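Local coordinates for protein putative aldehyde dehydrogenase (Burkholderia cenocepacia, PDB 4YWE) that probably oxidises aldehydes, or substrates with a related oxo group, using NAD or NADP as acceptor, at residues Asp126-Glu131 against Glu471-Phe476; Trp157-Gln162 against Ile282-Gly287; Gly165-Ala170 against Gly465-Phe470; Gly358-Asp363 against Gly368-Pro373. All blocks are in the same frame, centred on the assembly; numbering follows the deposited sequence.

Contact 1: Asp126-Glu131 against Glu471-Phe476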
loop_
_atom_site.group_PDB
_atom_site.type_symbol
_atom_site.label_atom_id
_atom_site.label_comp_id
_atom_site.label_asym_id
_atom_site.label_seq_id
_atom_site.Cartn_x
_atom_site.Cartn_y
_atom_site.Cartn_z
ATOM N N ASP A 126 10.823 5.677 8.996
ATOM C CA ASP A 126 11.383 4.415 8.517
ATOM C C ASP A 126 10.307 3.441 8.041
ATOM O O ASP A 126 10.550 2.240 7.937
ATOM C CB ASP A 126 12.247 3.759 9.601
ATOM C CG ASP A 126 11.482 3.485 10.884
ATOM O OD1 ASP A 126 10.253 3.703 10.921
ATOM O OD2 ASP A 126 12.119 3.041 11.863
ATOM N N LYS A 127 9.121 3.965 7.753
ATOM C CA LYS A 127 8.024 3.138 7.265
ATOM C C LYS A 127 7.455 3.706 5.971
ATOM O O LYS A 127 6.382 3.305 5.516
ATOM C CB LYS A 127 6.939 3.014 8.334
ATOM C CG LYS A 127 7.459 2.355 9.602
ATOM C CD LYS A 127 6.488 2.466 10.751
ATOM C CE LYS A 127 7.180 2.110 12.052
ATOM N NZ LYS A 127 8.242 3.092 12.401
ATOM N N LEU A 128 8.188 4.645 5.384
ATOM C CA LEU A 128 7.860 5.164 4.064
ATOM C C LEU A 128 8.404 4.198 3.018
ATOM O O LEU A 128 9.590 4.230 2.684
ATOM C CB LEU A 128 8.436 6.570 3.871
ATOM C CG LEU A 128 8.079 7.294 2.572
ATOM C CD1 LEU A 128 6.571 7.337 2.388
ATOM C CD2 LEU A 128 8.662 8.699 2.567
ATOM N N HIS A 129 7.531 3.331 2.514
ATOM C CA HIS A 129 7.951 2.229 1.658
ATOM C C HIS A 129 7.819 2.536 0.173
ATOM O O HIS A 129 6.876 3.200 -0.256
ATOM C CB HIS A 129 7.141 0.971 1.980
ATOM C CG HIS A 129 7.276 0.509 3.398
ATOM N ND1 HIS A 129 6.326 -0.270 4.018
ATOM C CD2 HIS A 129 8.254 0.715 4.313
ATOM C CE1 HIS A 129 6.709 -0.524 5.258
ATOM N NE2 HIS A 129 7.875 0.061 5.462
ATOM N N GLY A 130 8.773 2.038 -0.607
ATOM C CA GLY A 130 8.645 2.012 -2.050
ATOM C C GLY A 130 8.042 0.682 -2.458
ATOM O O GLY A 130 7.443 -0.005 -1.632
ATOM N N GLU A 131 8.199 0.305 -3.722
ATOM C CA GLU A 131 7.602 -0.936 -4.204
ATOM C C GLU A 131 8.556 -1.768 -5.054
ATOM O O GLU A 131 9.575 -1.275 -5.542
ATOM C CB GLU A 131 6.335 -0.645 -5.018
ATOM C CG GLU A 131 5.216 0.038 -4.247
ATOM C CD GLU A 131 5.411 1.538 -4.138
ATOM O OE1 GLU A 131 5.973 2.135 -5.080
ATOM O OE2 GLU A 131 5.009 2.116 -3.108
ATOM N N GLU A 471 0.143 10.642 3.982
ATOM C CA GLU A 471 0.093 11.003 2.565
ATOM C C GLU A 471 1.040 12.152 2.207
ATOM O O GLU A 471 1.496 12.259 1.067
ATOM C CB GLU A 471 -1.344 11.376 2.181
ATOM C CG GLU A 471 -1.549 11.724 0.712
ATOM C CD GLU A 471 -1.606 10.499 -0.180
ATOM O OE1 GLU A 471 -1.576 9.370 0.350
ATOM O OE2 GLU A 471 -1.683 10.667 -1.416
ATOM N N ALA A 472 1.340 13.001 3.183
ATOM C CA ALA A 472 2.170 14.179 2.956
ATOM C C ALA A 472 3.589 13.802 2.538
ATOM O O ALA A 472 4.247 14.545 1.807
ATOM C CB ALA A 472 2.202 15.048 4.206
ATOM N N LEU A 473 4.052 12.645 3.001
ATOM C CA LEU A 473 5.398 12.169 2.699
ATOM C C LEU A 473 5.612 11.941 1.203
ATOM O O LEU A 473 6.735 12.046 0.710
ATOM C CB LEU A 473 5.689 10.878 3.468
ATOM C CG LEU A 473 5.626 10.959 4.994
ATOM C CD1 LEU A 473 5.865 9.592 5.610
ATOM C CD2 LEU A 473 6.632 11.971 5.523
ATOM N N TYR A 474 4.537 11.624 0.486
ATOM C CA TYR A 474 4.627 11.387 -0.954
ATOM C C TYR A 474 4.864 12.690 -1.710
ATOM O O TYR A 474 5.454 12.695 -2.790
ATOM C CB TYR A 474 3.363 10.699 -1.470
ATOM C CG TYR A 474 3.094 9.365 -0.814
ATOM C CD1 TYR A 474 3.888 8.260 -1.091
ATOM C CD2 TYR A 474 2.043 9.210 0.082
ATOM C CE1 TYR A 474 3.647 7.038 -0.490
ATOM C CE2 TYR A 474 1.794 7.992 0.685
ATOM C CZ TYR A 474 2.598 6.910 0.395
ATOM O OH TYR A 474 2.351 5.697 0.996
ATOM N N GLY A 475 4.397 13.794 -1.138
ATOM C CA GLY A 475 4.618 15.101 -1.725
ATOM C C GLY A 475 6.013 15.631 -1.455
ATOM O O GLY A 475 6.497 16.517 -2.159
ATOM N N PHE A 476 6.662 15.086 -0.429
ATOM C CA PHE A 476 8.003 15.524 -0.054
ATOM C C PHE A 476 9.076 14.540 -0.513
ATOM O O PHE A 476 10.241 14.656 -0.127
ATOM C CB PHE A 476 8.096 15.734 1.459
ATOM C CG PHE A 476 7.453 17.007 1.931
ATOM C CD1 PHE A 476 8.031 18.233 1.650
ATOM C CD2 PHE A 476 6.273 16.979 2.658
ATOM C CE1 PHE A 476 7.446 19.408 2.082
ATOM C CE2 PHE A 476 5.684 18.151 3.093
ATOM C CZ PHE A 476 6.270 19.365 2.805
#
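Leu128 meets Leu473 and Tyr474 in a purely apolar contact, with no hydrogen bond or ion pair crossing between Asp126-Glu131 and Glu471-Phe476. Both methyls of Leu128 close on the base of the Leu473 side chain: CD2 of Leu128 lies 3.8 Å from CB of Leu473, and its CD1 sits at much the same distance from that atom, so the fork of one leucine straddles the stem of the other. The two side chains slide past each other in opposite directions, and CD1 of Leu473 comes alongside, 4.0 Å from CD1 of Leu128. That same Leu128 methyl also approaches the tyrosine obliquely, 4.1 Å from CE1 of Tyr474. With its CG anti to the backbone N (chi1 -175°), Leu128 carries both methyls across to the helical turn instead of folding back along its own chain.

Next to the leucine, the ring of His129 lies under Lys127 O, which stands 3.4 Å above the plane and over the ring centre. Lys127 NZ makes a 2.6 Å salt bridge to Asp126 OD1 and also bonds Gly123 O; Asp126 OD2 pairs with Arg116 of the third subunit. Gly130 and Glu131 join an antiparallel ladder with a strand of the second subunit, continuing the sheet across that interface. The contact lies where the chain leaves helix 104-124 for strand 130-133 and packs on the short helix 472-475, just ahead of strand 477-485; Leu473 also touches Tyr121 and Ala124 of helix 104-124, while Phe476 reaches helix 160-174.

Contact 2: Trp157-Gln162 against Ile282-Gly287; sequences WNYPMQ and IVQNGG
Two torsions aim the side chains of Tyr159 and Asn285 at each other from opposite directions: the ring of Tyr159 leaves with CG anti to its carbonyl carbon, while CG of Asn285 lies opposite its own backbone nitrogen (chi1 -158°). The setting is the Trp-Asn-Tyr-Pro sequence that leads into helix 160-174, one of the active-site segments of the aldehyde dehydrogenase fold, and the Asn-Gly-Gly-Gln sequence that follows helix 271-283. In relatives, the latter leads into the catalytic cysteine loop. Here the side chain of Asn158 lies about 9 Å from that of Glu256, the predicted active-site residue.

Asn285 brings ND2 over one face of the tyrosine, 3.5 Å above the ring plane and offset toward the rim, its amide tilted 49° from the ring. The same ND2 gives a weak, bent hydrogen bond of 3.0 Å to Asn158 O (123° at the hydrogen) and is also bonded to Gln288 O. Asn158 O has a second partner in Lys102 NZ, so this buried carbonyl is held from two residues. Asn158 ND2 reaches Gln288 O as well, which makes that one carbonyl a shared acceptor for both asparagines.

Gln284, the first residue to leave the helical conformation, extends its chain across the tyrosine at about a right angle. Its amide is not hydrogen-bonded to the phenol; Tyr159 OH pairs with Thr289 OG1 instead. At the near end of the ring, Tyr159 OH lies only 3.3 Å from CB of Asn285.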
loop_
_atom_site.group_PDB
_atom_site.type_symbol
_atom_site.label_atom_id
_atom_site.label_comp_id
_atom_site.label_asym_id
_atom_site.label_seq_id
_atom_site.Cartn_x
_atom_site.Cartn_y
_atom_site.Cartn_z
ATOM N N TRP A 157 0.981 33.543 9.061
ATOM C CA TRP A 157 0.954 34.099 10.411
ATOM C C TRP A 157 -0.165 33.546 11.292
ATOM O O TRP A 157 -0.137 33.724 12.508
ATOM C CB TRP A 157 0.829 35.625 10.336
ATOM C CG TRP A 157 -0.208 36.084 9.351
ATOM C CD1 TRP A 157 0.012 36.529 8.080
ATOM C CD2 TRP A 157 -1.627 36.125 9.548
ATOM N NE1 TRP A 157 -1.178 36.851 7.477
ATOM C CE2 TRP A 157 -2.203 36.612 8.358
ATOM C CE3 TRP A 157 -2.470 35.805 10.618
ATOM C CZ2 TRP A 157 -3.577 36.783 8.205
ATOM C CZ3 TRP A 157 -3.834 35.971 10.464
ATOM C CH2 TRP A 157 -4.373 36.457 9.268
ATOM N N ASN A 158 -1.147 32.885 10.687
ATOM C CA ASN A 158 -2.341 32.473 11.424
ATOM C C ASN A 158 -2.109 31.231 12.282
ATOM O O ASN A 158 -2.654 31.122 13.379
ATOM C CB ASN A 158 -3.511 32.246 10.461
ATOM C CG ASN A 158 -3.213 31.197 9.410
ATOM O OD1 ASN A 158 -2.055 30.932 9.087
ATOM N ND2 ASN A 158 -4.265 30.595 8.865
ATOM N N TYR A 159 -1.307 30.296 11.783
ATOM C CA TYR A 159 -0.892 29.144 12.581
ATOM C C TYR A 159 0.586 28.846 12.356
ATOM O O TYR A 159 0.923 27.862 11.699
ATOM C CB TYR A 159 -1.726 27.904 12.239
ATOM C CG TYR A 159 -3.197 28.017 12.572
ATOM C CD1 TYR A 159 -3.673 27.686 13.834
ATOM C CD2 TYR A 159 -4.112 28.443 11.618
ATOM C CE1 TYR A 159 -5.020 27.783 14.139
ATOM C CE2 TYR A 159 -5.458 28.543 11.913
ATOM C CZ TYR A 159 -5.907 28.213 13.174
ATOM O OH TYR A 159 -7.249 28.314 13.465
ATOM N N PRO A 160 1.474 29.699 12.895
ATOM C CA PRO A 160 2.921 29.538 12.709
ATOM C C PRO A 160 3.438 28.156 13.099
ATOM O O PRO A 160 4.084 27.505 12.283
ATOM C CB PRO A 160 3.509 30.615 13.623
ATOM C CG PRO A 160 2.457 31.666 13.672
ATOM C CD PRO A 160 1.157 30.914 13.669
ATOM N N MET A 161 3.149 27.713 14.319
ATOM C CA MET A 161 3.648 26.428 14.801
ATOM C C MET A 161 2.999 25.236 14.102
ATOM O O MET A 161 3.686 24.297 13.706
ATOM C CB MET A 161 3.439 26.305 16.310
ATOM C CG MET A 161 4.452 27.060 17.149
ATOM S SD MET A 161 4.276 26.698 18.908
ATOM C CE MET A 161 2.604 27.270 19.206
ATOM N N GLN A 162 1.678 25.268 13.962
ATOM C CA GLN A 162 0.949 24.133 13.399
ATOM C C GLN A 162 1.349 23.855 11.954
ATOM O O GLN A 162 1.573 22.708 11.572
ATOM C CB GLN A 162 -0.559 24.367 13.479
ATOM C CG GLN A 162 -1.142 24.224 14.872
ATOM C CD GLN A 162 -2.432 23.426 14.870
ATOM O OE1 GLN A 162 -2.535 22.400 14.198
ATOM N NE2 GLN A 162 -3.423 23.898 15.615
ATOM N N ILE A 282 -15.782 28.867 13.322
ATOM C CA ILE A 282 -15.614 30.183 12.710
ATOM C C ILE A 282 -15.062 31.178 13.733
ATOM O O ILE A 282 -14.579 32.251 13.373
ATOM C CB ILE A 282 -16.946 30.684 12.099
ATOM C CG1 ILE A 282 -16.710 31.884 11.175
ATOM C CG2 ILE A 282 -17.946 31.029 13.195
ATOM C CD1 ILE A 282 -15.675 31.640 10.097
ATOM N N VAL A 283 -15.121 30.811 15.009
ATOM C CA VAL A 283 -14.653 31.687 16.078
ATOM C C VAL A 283 -13.172 31.435 16.363
ATOM O O VAL A 283 -12.435 32.355 16.722
ATOM C CB VAL A 283 -15.515 31.513 17.351
ATOM C CG1 VAL A 283 -14.850 32.145 18.565
ATOM C CG2 VAL A 283 -16.894 32.115 17.133
ATOM N N GLN A 284 -12.741 30.188 16.177
ATOM C CA GLN A 284 -11.348 29.799 16.398
ATOM C C GLN A 284 -10.378 30.674 15.610
ATOM O O GLN A 284 -10.535 30.857 14.402
ATOM C CB GLN A 284 -11.138 28.331 16.022
ATOM C CG GLN A 284 -9.712 27.835 16.195
ATOM C CD GLN A 284 -9.526 26.411 15.701
ATOM O OE1 GLN A 284 -10.447 25.809 15.149
ATOM N NE2 GLN A 284 -8.330 25.867 15.897
ATOM N N ASN A 285 -9.384 31.210 16.315
ATOM C CA ASN A 285 -8.361 32.079 15.734
ATOM C C ASN A 285 -8.980 33.283 15.025
ATOM O O ASN A 285 -8.458 33.753 14.017
ATOM C CB ASN A 285 -7.476 31.294 14.762
ATOM C CG ASN A 285 -6.125 31.950 14.538
ATOM O OD1 ASN A 285 -5.560 32.559 15.446
ATOM N ND2 ASN A 285 -5.603 31.832 13.323
ATOM N N GLY A 286 -10.095 33.776 15.558
ATOM C CA GLY A 286 -10.781 34.917 14.979
ATOM C C GLY A 286 -11.211 34.716 13.538
ATOM O O GLY A 286 -11.273 35.668 12.760
ATOM N N GLY A 287 -11.499 33.470 13.176
ATOM C CA GLY A 287 -11.897 33.142 11.820
ATOM C C GLY A 287 -10.750 33.194 10.827
ATOM O O GLY A 287 -10.948 33.018 9.626
#

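Contact 3: Gly165-Ala170 against Gly465-Phe470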
loop_
_atom_site.group_PDB
_atom_site.type_symbol
_atom_site.label_atom_id
_atom_site.label_comp_id
_atom_site.label_asym_id
_atom_site.label_seq_id
_atom_site.Cartn_x
_atom_site.Cartn_y
_atom_site.Cartn_z
ATOM N N GLY A 165 4.838 22.667 11.706
ATOM C CA GLY A 165 4.874 21.269 12.092
ATOM C C GLY A 165 4.478 20.297 11.000
ATOM O O GLY A 165 5.100 19.248 10.842
ATOM N N ARG A 166 3.441 20.638 10.240
ATOM C CA ARG A 166 2.968 19.750 9.185
ATOM C C ARG A 166 3.897 19.796 7.975
ATOM O O ARG A 166 4.099 18.786 7.302
ATOM C CB ARG A 166 1.531 20.106 8.773
ATOM C CG ARG A 166 1.391 21.357 7.918
ATOM C CD ARG A 166 -0.054 21.587 7.494
ATOM N NE ARG A 166 -0.171 22.736 6.602
ATOM C CZ ARG A 166 -1.308 23.374 6.349
ATOM N NH1 ARG A 166 -2.435 22.980 6.926
ATOM N NH2 ARG A 166 -1.318 24.410 5.522
ATOM N N SER A 167 4.476 20.965 7.712
ATOM C CA SER A 167 5.293 21.160 6.519
ATOM C C SER A 167 6.730 20.704 6.743
ATOM O O SER A 167 7.231 19.834 6.031
ATOM C CB SER A 167 5.272 22.628 6.091
ATOM O OG SER A 167 5.889 22.800 4.827
ATOM N N VAL A 168 7.385 21.296 7.735
ATOM C CA VAL A 168 8.780 20.987 8.027
ATOM C C VAL A 168 8.902 19.592 8.637
ATOM O O VAL A 168 9.857 18.867 8.362
ATOM C CB VAL A 168 9.395 22.056 8.952
ATOM C CG1 VAL A 168 10.852 21.736 9.255
ATOM C CG2 VAL A 168 9.274 23.431 8.315
ATOM N N GLY A 169 7.925 19.215 9.455
ATOM C CA GLY A 169 7.922 17.905 10.079
ATOM C C GLY A 169 7.889 16.762 9.083
ATOM O O GLY A 169 8.577 15.755 9.255
ATOM N N ALA A 170 7.088 16.919 8.034
ATOM C CA ALA A 170 6.991 15.907 6.989
ATOM C C ALA A 170 8.224 15.931 6.092
ATOM O O ALA A 170 8.723 14.884 5.680
ATOM C CB ALA A 170 5.729 16.114 6.163
ATOM N N GLY A 465 -2.573 19.557 -4.034
ATOM C CA GLY A 465 -1.620 18.801 -3.245
ATOM C C GLY A 465 -2.156 18.524 -1.855
ATOM O O GLY A 465 -3.155 19.112 -1.442
ATOM N N ARG A 466 -1.493 17.629 -1.130
ATOM C CA ARG A 466 -1.954 17.245 0.198
ATOM C C ARG A 466 -0.832 17.304 1.226
ATOM O O ARG A 466 0.296 16.886 0.956
ATOM C CB ARG A 466 -2.556 15.837 0.168
ATOM C CG ARG A 466 -3.806 15.700 -0.691
ATOM C CD ARG A 466 -4.980 16.469 -0.099
ATOM N NE ARG A 466 -6.184 16.363 -0.923
ATOM C CZ ARG A 466 -6.500 17.214 -1.897
ATOM N NH1 ARG A 466 -5.702 18.237 -2.175
ATOM N NH2 ARG A 466 -7.617 17.042 -2.593
ATOM N N GLU A 467 -1.146 17.835 2.404
ATOM C CA GLU A 467 -0.224 17.793 3.532
ATOM C C GLU A 467 -0.960 17.247 4.754
ATOM O O GLU A 467 -2.148 16.928 4.667
ATOM C CB GLU A 467 0.375 19.175 3.805
ATOM C CG GLU A 467 1.190 19.712 2.629
ATOM C CD GLU A 467 2.224 20.742 3.036
ATOM O OE1 GLU A 467 2.170 21.228 4.183
ATOM O OE2 GLU A 467 3.100 21.062 2.203
ATOM N N LYS A 468 -0.246 17.132 5.874
ATOM C CA LYS A 468 -0.689 16.374 7.050
ATOM C C LYS A 468 -0.812 14.885 6.719
ATOM O O LYS A 468 -0.811 14.491 5.551
ATOM C CB LYS A 468 -2.026 16.886 7.601
ATOM C CG LYS A 468 -2.075 18.360 7.956
ATOM C CD LYS A 468 -3.405 18.688 8.616
ATOM C CE LYS A 468 -3.625 20.186 8.745
ATOM N NZ LYS A 468 -4.923 20.484 9.413
ATOM N N GLY A 469 -0.915 14.059 7.755
ATOM C CA GLY A 469 -1.052 12.625 7.576
ATOM C C GLY A 469 0.141 11.967 6.908
ATOM O O GLY A 469 1.126 12.626 6.578
ATOM N N PHE A 470 0.048 10.657 6.706
ATOM C CA PHE A 470 1.120 9.900 6.071
ATOM C C PHE A 470 1.268 10.302 4.606
ATOM O O PHE A 470 2.374 10.315 4.063
ATOM C CB PHE A 470 0.851 8.398 6.186
ATOM C CG PHE A 470 2.059 7.542 5.929
ATOM C CD1 PHE A 470 2.419 7.194 4.636
ATOM C CD2 PHE A 470 2.834 7.085 6.981
ATOM C CE1 PHE A 470 3.532 6.407 4.399
ATOM C CE2 PHE A 470 3.947 6.297 6.750
ATOM C CZ PHE A 470 4.297 5.958 5.457
#
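Arg166 lies between Glu467 and Lys468, meeting each in a different way. The arginine chain crosses Glu467 at about a right angle, with guanidinium and carboxylate planes 85° apart, so the two groups cannot form the flat, doubly bonded pair of a classic bidentate bridge. What remains is a long salt bridge, 3.7 Å from Arg166 NE to Glu467 OE1, without hydrogen-bond geometry. The acid's OE1 sits beside the arginine stem as much as its head, 3.8 Å from CG of Arg166, and also reaches CB of Ser167 at 3.9 Å.

Lys468 runs obliquely past the arginine as an extended chain. Its CG rests 3.8 Å from CD of Arg166, and its CE comes up to the edge of the guanidinium in the plane of the group, 3.5 Å from NH1 of Arg166. Placing Arg166 CG between its backbone N and carbonyl carbon (chi1 75°) sends the otherwise straight chain off helix 160-174 toward the loop between strand 463-464 and helix 472-475.

Several polar ends find partners outside the two segments. Arg166 NH2 bonds to Thr233 OG1, Glu467 OE2 to Ser231 OG, and Ser167 OG to His153; Lys468 makes a cation-pi contact with Phe456. The side chain of Arg166 also packs on that of Glu256, predicted to be the active-site residue.

Two cations, with Arg166 NH1 and Lys468 NZ 4.3 Å apart, would probably disfavour each other, and the nearby carboxylate of Glu467 presumably offsets that charge. Arg166 NE, buried here without a hydrogen-bond partner, has only this long electrostatic link.

Contact 4: Gly358-Asp363 against Gly368-Pro373; sequences GQVVAD and GFYQAP
Gly358 N donates a 2.9 Å hydrogen bond to Pro373 O, the one hydrogen bond that joins the two segments; it is fairly straight (157° at the hydrogen), and the donor lies in the carbonyl plane. It belongs to a β-hairpin with a long connection: strand 354-360 pairs antiparallel with strand 374-376, and the intervening chain folds back along its own start.

Beyond that bond, side chains take over from backbone pairing. Val360 crosses Tyr370 at about a right angle and sets both methyls against the stem of the tyrosine, CG2 of Val360 at 3.8 Å from CB of Tyr370 and CG1 of Val360 at 4.0 Å from CG of Tyr370. CG1 points opposite the valine's own backbone N (chi1 -178°), which turns the pair of methyls to straddle that CB. The tyrosine ring then leads off to Ser35, whose carbonyl O bonds to Tyr370 OH, and Val319 of strand 318-319 packs on both Val360 and Tyr370. Gln371 turns the other way and closes a 2.8 Å bond from its NE2 to Ala372 O. Between the hydrogen bond and the valine, CB of Ala372 presses against the backbone, 3.3 Å from Gly358 O.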
loop_
_atom_site.group_PDB
_atom_site.type_symbol
_atom_site.label_atom_id
_atom_site.label_comp_id
_atom_site.label_asym_id
_atom_site.label_seq_id
_atom_site.Cartn_x
_atom_site.Cartn_y
_atom_site.Cartn_z
ATOM N N GLY A 358 -20.891 39.285 18.632
ATOM C CA GLY A 358 -20.306 39.328 19.957
ATOM C C GLY A 358 -19.990 40.754 20.359
ATOM O O GLY A 358 -20.346 41.698 19.654
ATOM N N GLN A 359 -19.320 40.921 21.492
ATOM C CA GLN A 359 -18.918 42.252 21.918
ATOM C C GLN A 359 -17.515 42.245 22.504
ATOM O O GLN A 359 -17.162 41.375 23.301
ATOM C CB GLN A 359 -19.913 42.822 22.933
ATOM C CG GLN A 359 -19.666 44.285 23.276
ATOM C CD GLN A 359 -20.918 45.005 23.736
ATOM O OE1 GLN A 359 -21.884 44.379 24.172
ATOM N NE2 GLN A 359 -20.910 46.331 23.636
ATOM N N VAL A 360 -16.717 43.221 22.088
ATOM C CA VAL A 360 -15.391 43.417 22.647
ATOM C C VAL A 360 -15.538 43.924 24.078
ATOM O O VAL A 360 -16.341 44.821 24.344
ATOM C CB VAL A 360 -14.564 44.388 21.788
ATOM C CG1 VAL A 360 -13.168 44.552 22.361
ATOM C CG2 VAL A 360 -14.499 43.896 20.349
ATOM N N VAL A 361 -14.775 43.342 24.998
ATOM C CA VAL A 361 -14.841 43.741 26.399
ATOM C C VAL A 361 -14.364 45.184 26.550
ATOM O O VAL A 361 -13.612 45.691 25.718
ATOM C CB VAL A 361 -14.027 42.787 27.293
ATOM C CG1 VAL A 361 -14.623 41.388 27.250
ATOM C CG2 VAL A 361 -12.570 42.763 26.867
ATOM N N ALA A 362 -14.813 45.839 27.616
ATOM C CA ALA A 362 -14.568 47.265 27.809
ATOM C C ALA A 362 -13.085 47.598 27.960
ATOM O O ALA A 362 -12.591 48.546 27.350
ATOM C CB ALA A 362 -15.342 47.766 29.023
ATOM N N ASP A 363 -12.377 46.812 28.765
ATOM C CA ASP A 363 -10.984 47.112 29.088
ATOM C C ASP A 363 -10.018 46.690 27.982
ATOM O O ASP A 363 -8.808 46.888 28.103
ATOM C CB ASP A 363 -10.589 46.441 30.406
ATOM C CG ASP A 363 -10.684 44.931 30.344
ATOM O OD1 ASP A 363 -11.662 44.419 29.760
ATOM O OD2 ASP A 363 -9.779 44.256 30.879
ATOM N N GLY A 368 -5.767 48.177 19.899
ATOM C CA GLY A 368 -5.789 46.811 19.411
ATOM C C GLY A 368 -6.687 46.657 18.199
ATOM O O GLY A 368 -7.502 47.531 17.907
ATOM N N PHE A 369 -6.538 45.542 17.493
ATOM C CA PHE A 369 -7.319 45.295 16.286
ATOM C C PHE A 369 -8.419 44.274 16.558
ATOM O O PHE A 369 -8.360 43.138 16.086
ATOM C CB PHE A 369 -6.410 44.814 15.154
ATOM C CG PHE A 369 -5.079 45.506 15.117
ATOM C CD1 PHE A 369 -4.975 46.815 14.675
ATOM C CD2 PHE A 369 -3.930 44.849 15.528
ATOM C CE1 PHE A 369 -3.750 47.456 14.643
ATOM C CE2 PHE A 369 -2.703 45.484 15.497
ATOM C CZ PHE A 369 -2.612 46.789 15.054
ATOM N N TYR A 370 -9.428 44.691 17.318
ATOM C CA TYR A 370 -10.477 43.780 17.756
ATOM C C TYR A 370 -11.685 43.790 16.826
ATOM O O TYR A 370 -12.121 44.841 16.355
ATOM C CB TYR A 370 -10.907 44.125 19.183
ATOM C CG TYR A 370 -9.802 43.932 20.196
ATOM C CD1 TYR A 370 -9.549 42.682 20.744
ATOM C CD2 TYR A 370 -9.001 44.995 20.592
ATOM C CE1 TYR A 370 -8.536 42.496 21.663
ATOM C CE2 TYR A 370 -7.984 44.818 21.514
ATOM C CZ TYR A 370 -7.757 43.566 22.045
ATOM O OH TYR A 370 -6.747 43.383 22.960
ATOM N N GLN A 371 -12.215 42.600 16.564
ATOM C CA GLN A 371 -13.393 42.439 15.724
ATOM C C GLN A 371 -14.290 41.345 16.287
ATOM O O GLN A 371 -13.902 40.176 16.340
ATOM C CB GLN A 371 -12.991 42.110 14.285
ATOM C CG GLN A 371 -14.154 41.701 13.395
ATOM C CD GLN A 371 -15.167 42.813 13.209
ATOM O OE1 GLN A 371 -14.871 43.843 12.604
ATOM N NE2 GLN A 371 -16.369 42.611 13.733
ATOM N N ALA A 372 -15.487 41.729 16.714
ATOM C CA ALA A 372 -16.438 40.781 17.276
ATOM C C ALA A 372 -16.965 39.842 16.197
ATOM O O ALA A 372 -17.189 40.264 15.063
ATOM C CB ALA A 372 -17.586 41.517 17.946
ATOM N N PRO A 373 -17.152 38.559 16.547
ATOM C CA PRO A 373 -17.736 37.589 15.616
ATOM C C PRO A 373 -19.120 38.021 15.155
ATOM O O PRO A 373 -19.906 38.501 15.966
ATOM C CB PRO A 373 -17.805 36.304 16.444
ATOM C CG PRO A 373 -16.743 36.468 17.478
ATOM C CD PRO A 373 -16.759 37.929 17.817
#

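From the N terminus, Asp126-Glu131 opens the widest loop, which contact 1 closes near the C terminus at Glu471-Phe476, with all the other contacts nested inside. Contacts 2 and 3 begin on the same helix, 160-174, and cross: contact 2 closes first, at Ile282-Gly287, and contact 3 only at Gly465-Phe470. Contact 4, a short local closure, follows contact 2 in series and nests within contact 3. Contacts 1 and 3 touch, with Phe470 CZ 3.4 Å from Lys127 O, joining the chain leaving helix 104-124 to the loop against helix 160-174. Contact 2 ties the lead-in to that helix to the turn after helix 271-283; contact 4 lies in the sheet holding strands 354-360 and 374-376, its centre about 45 Å from that of contact 1.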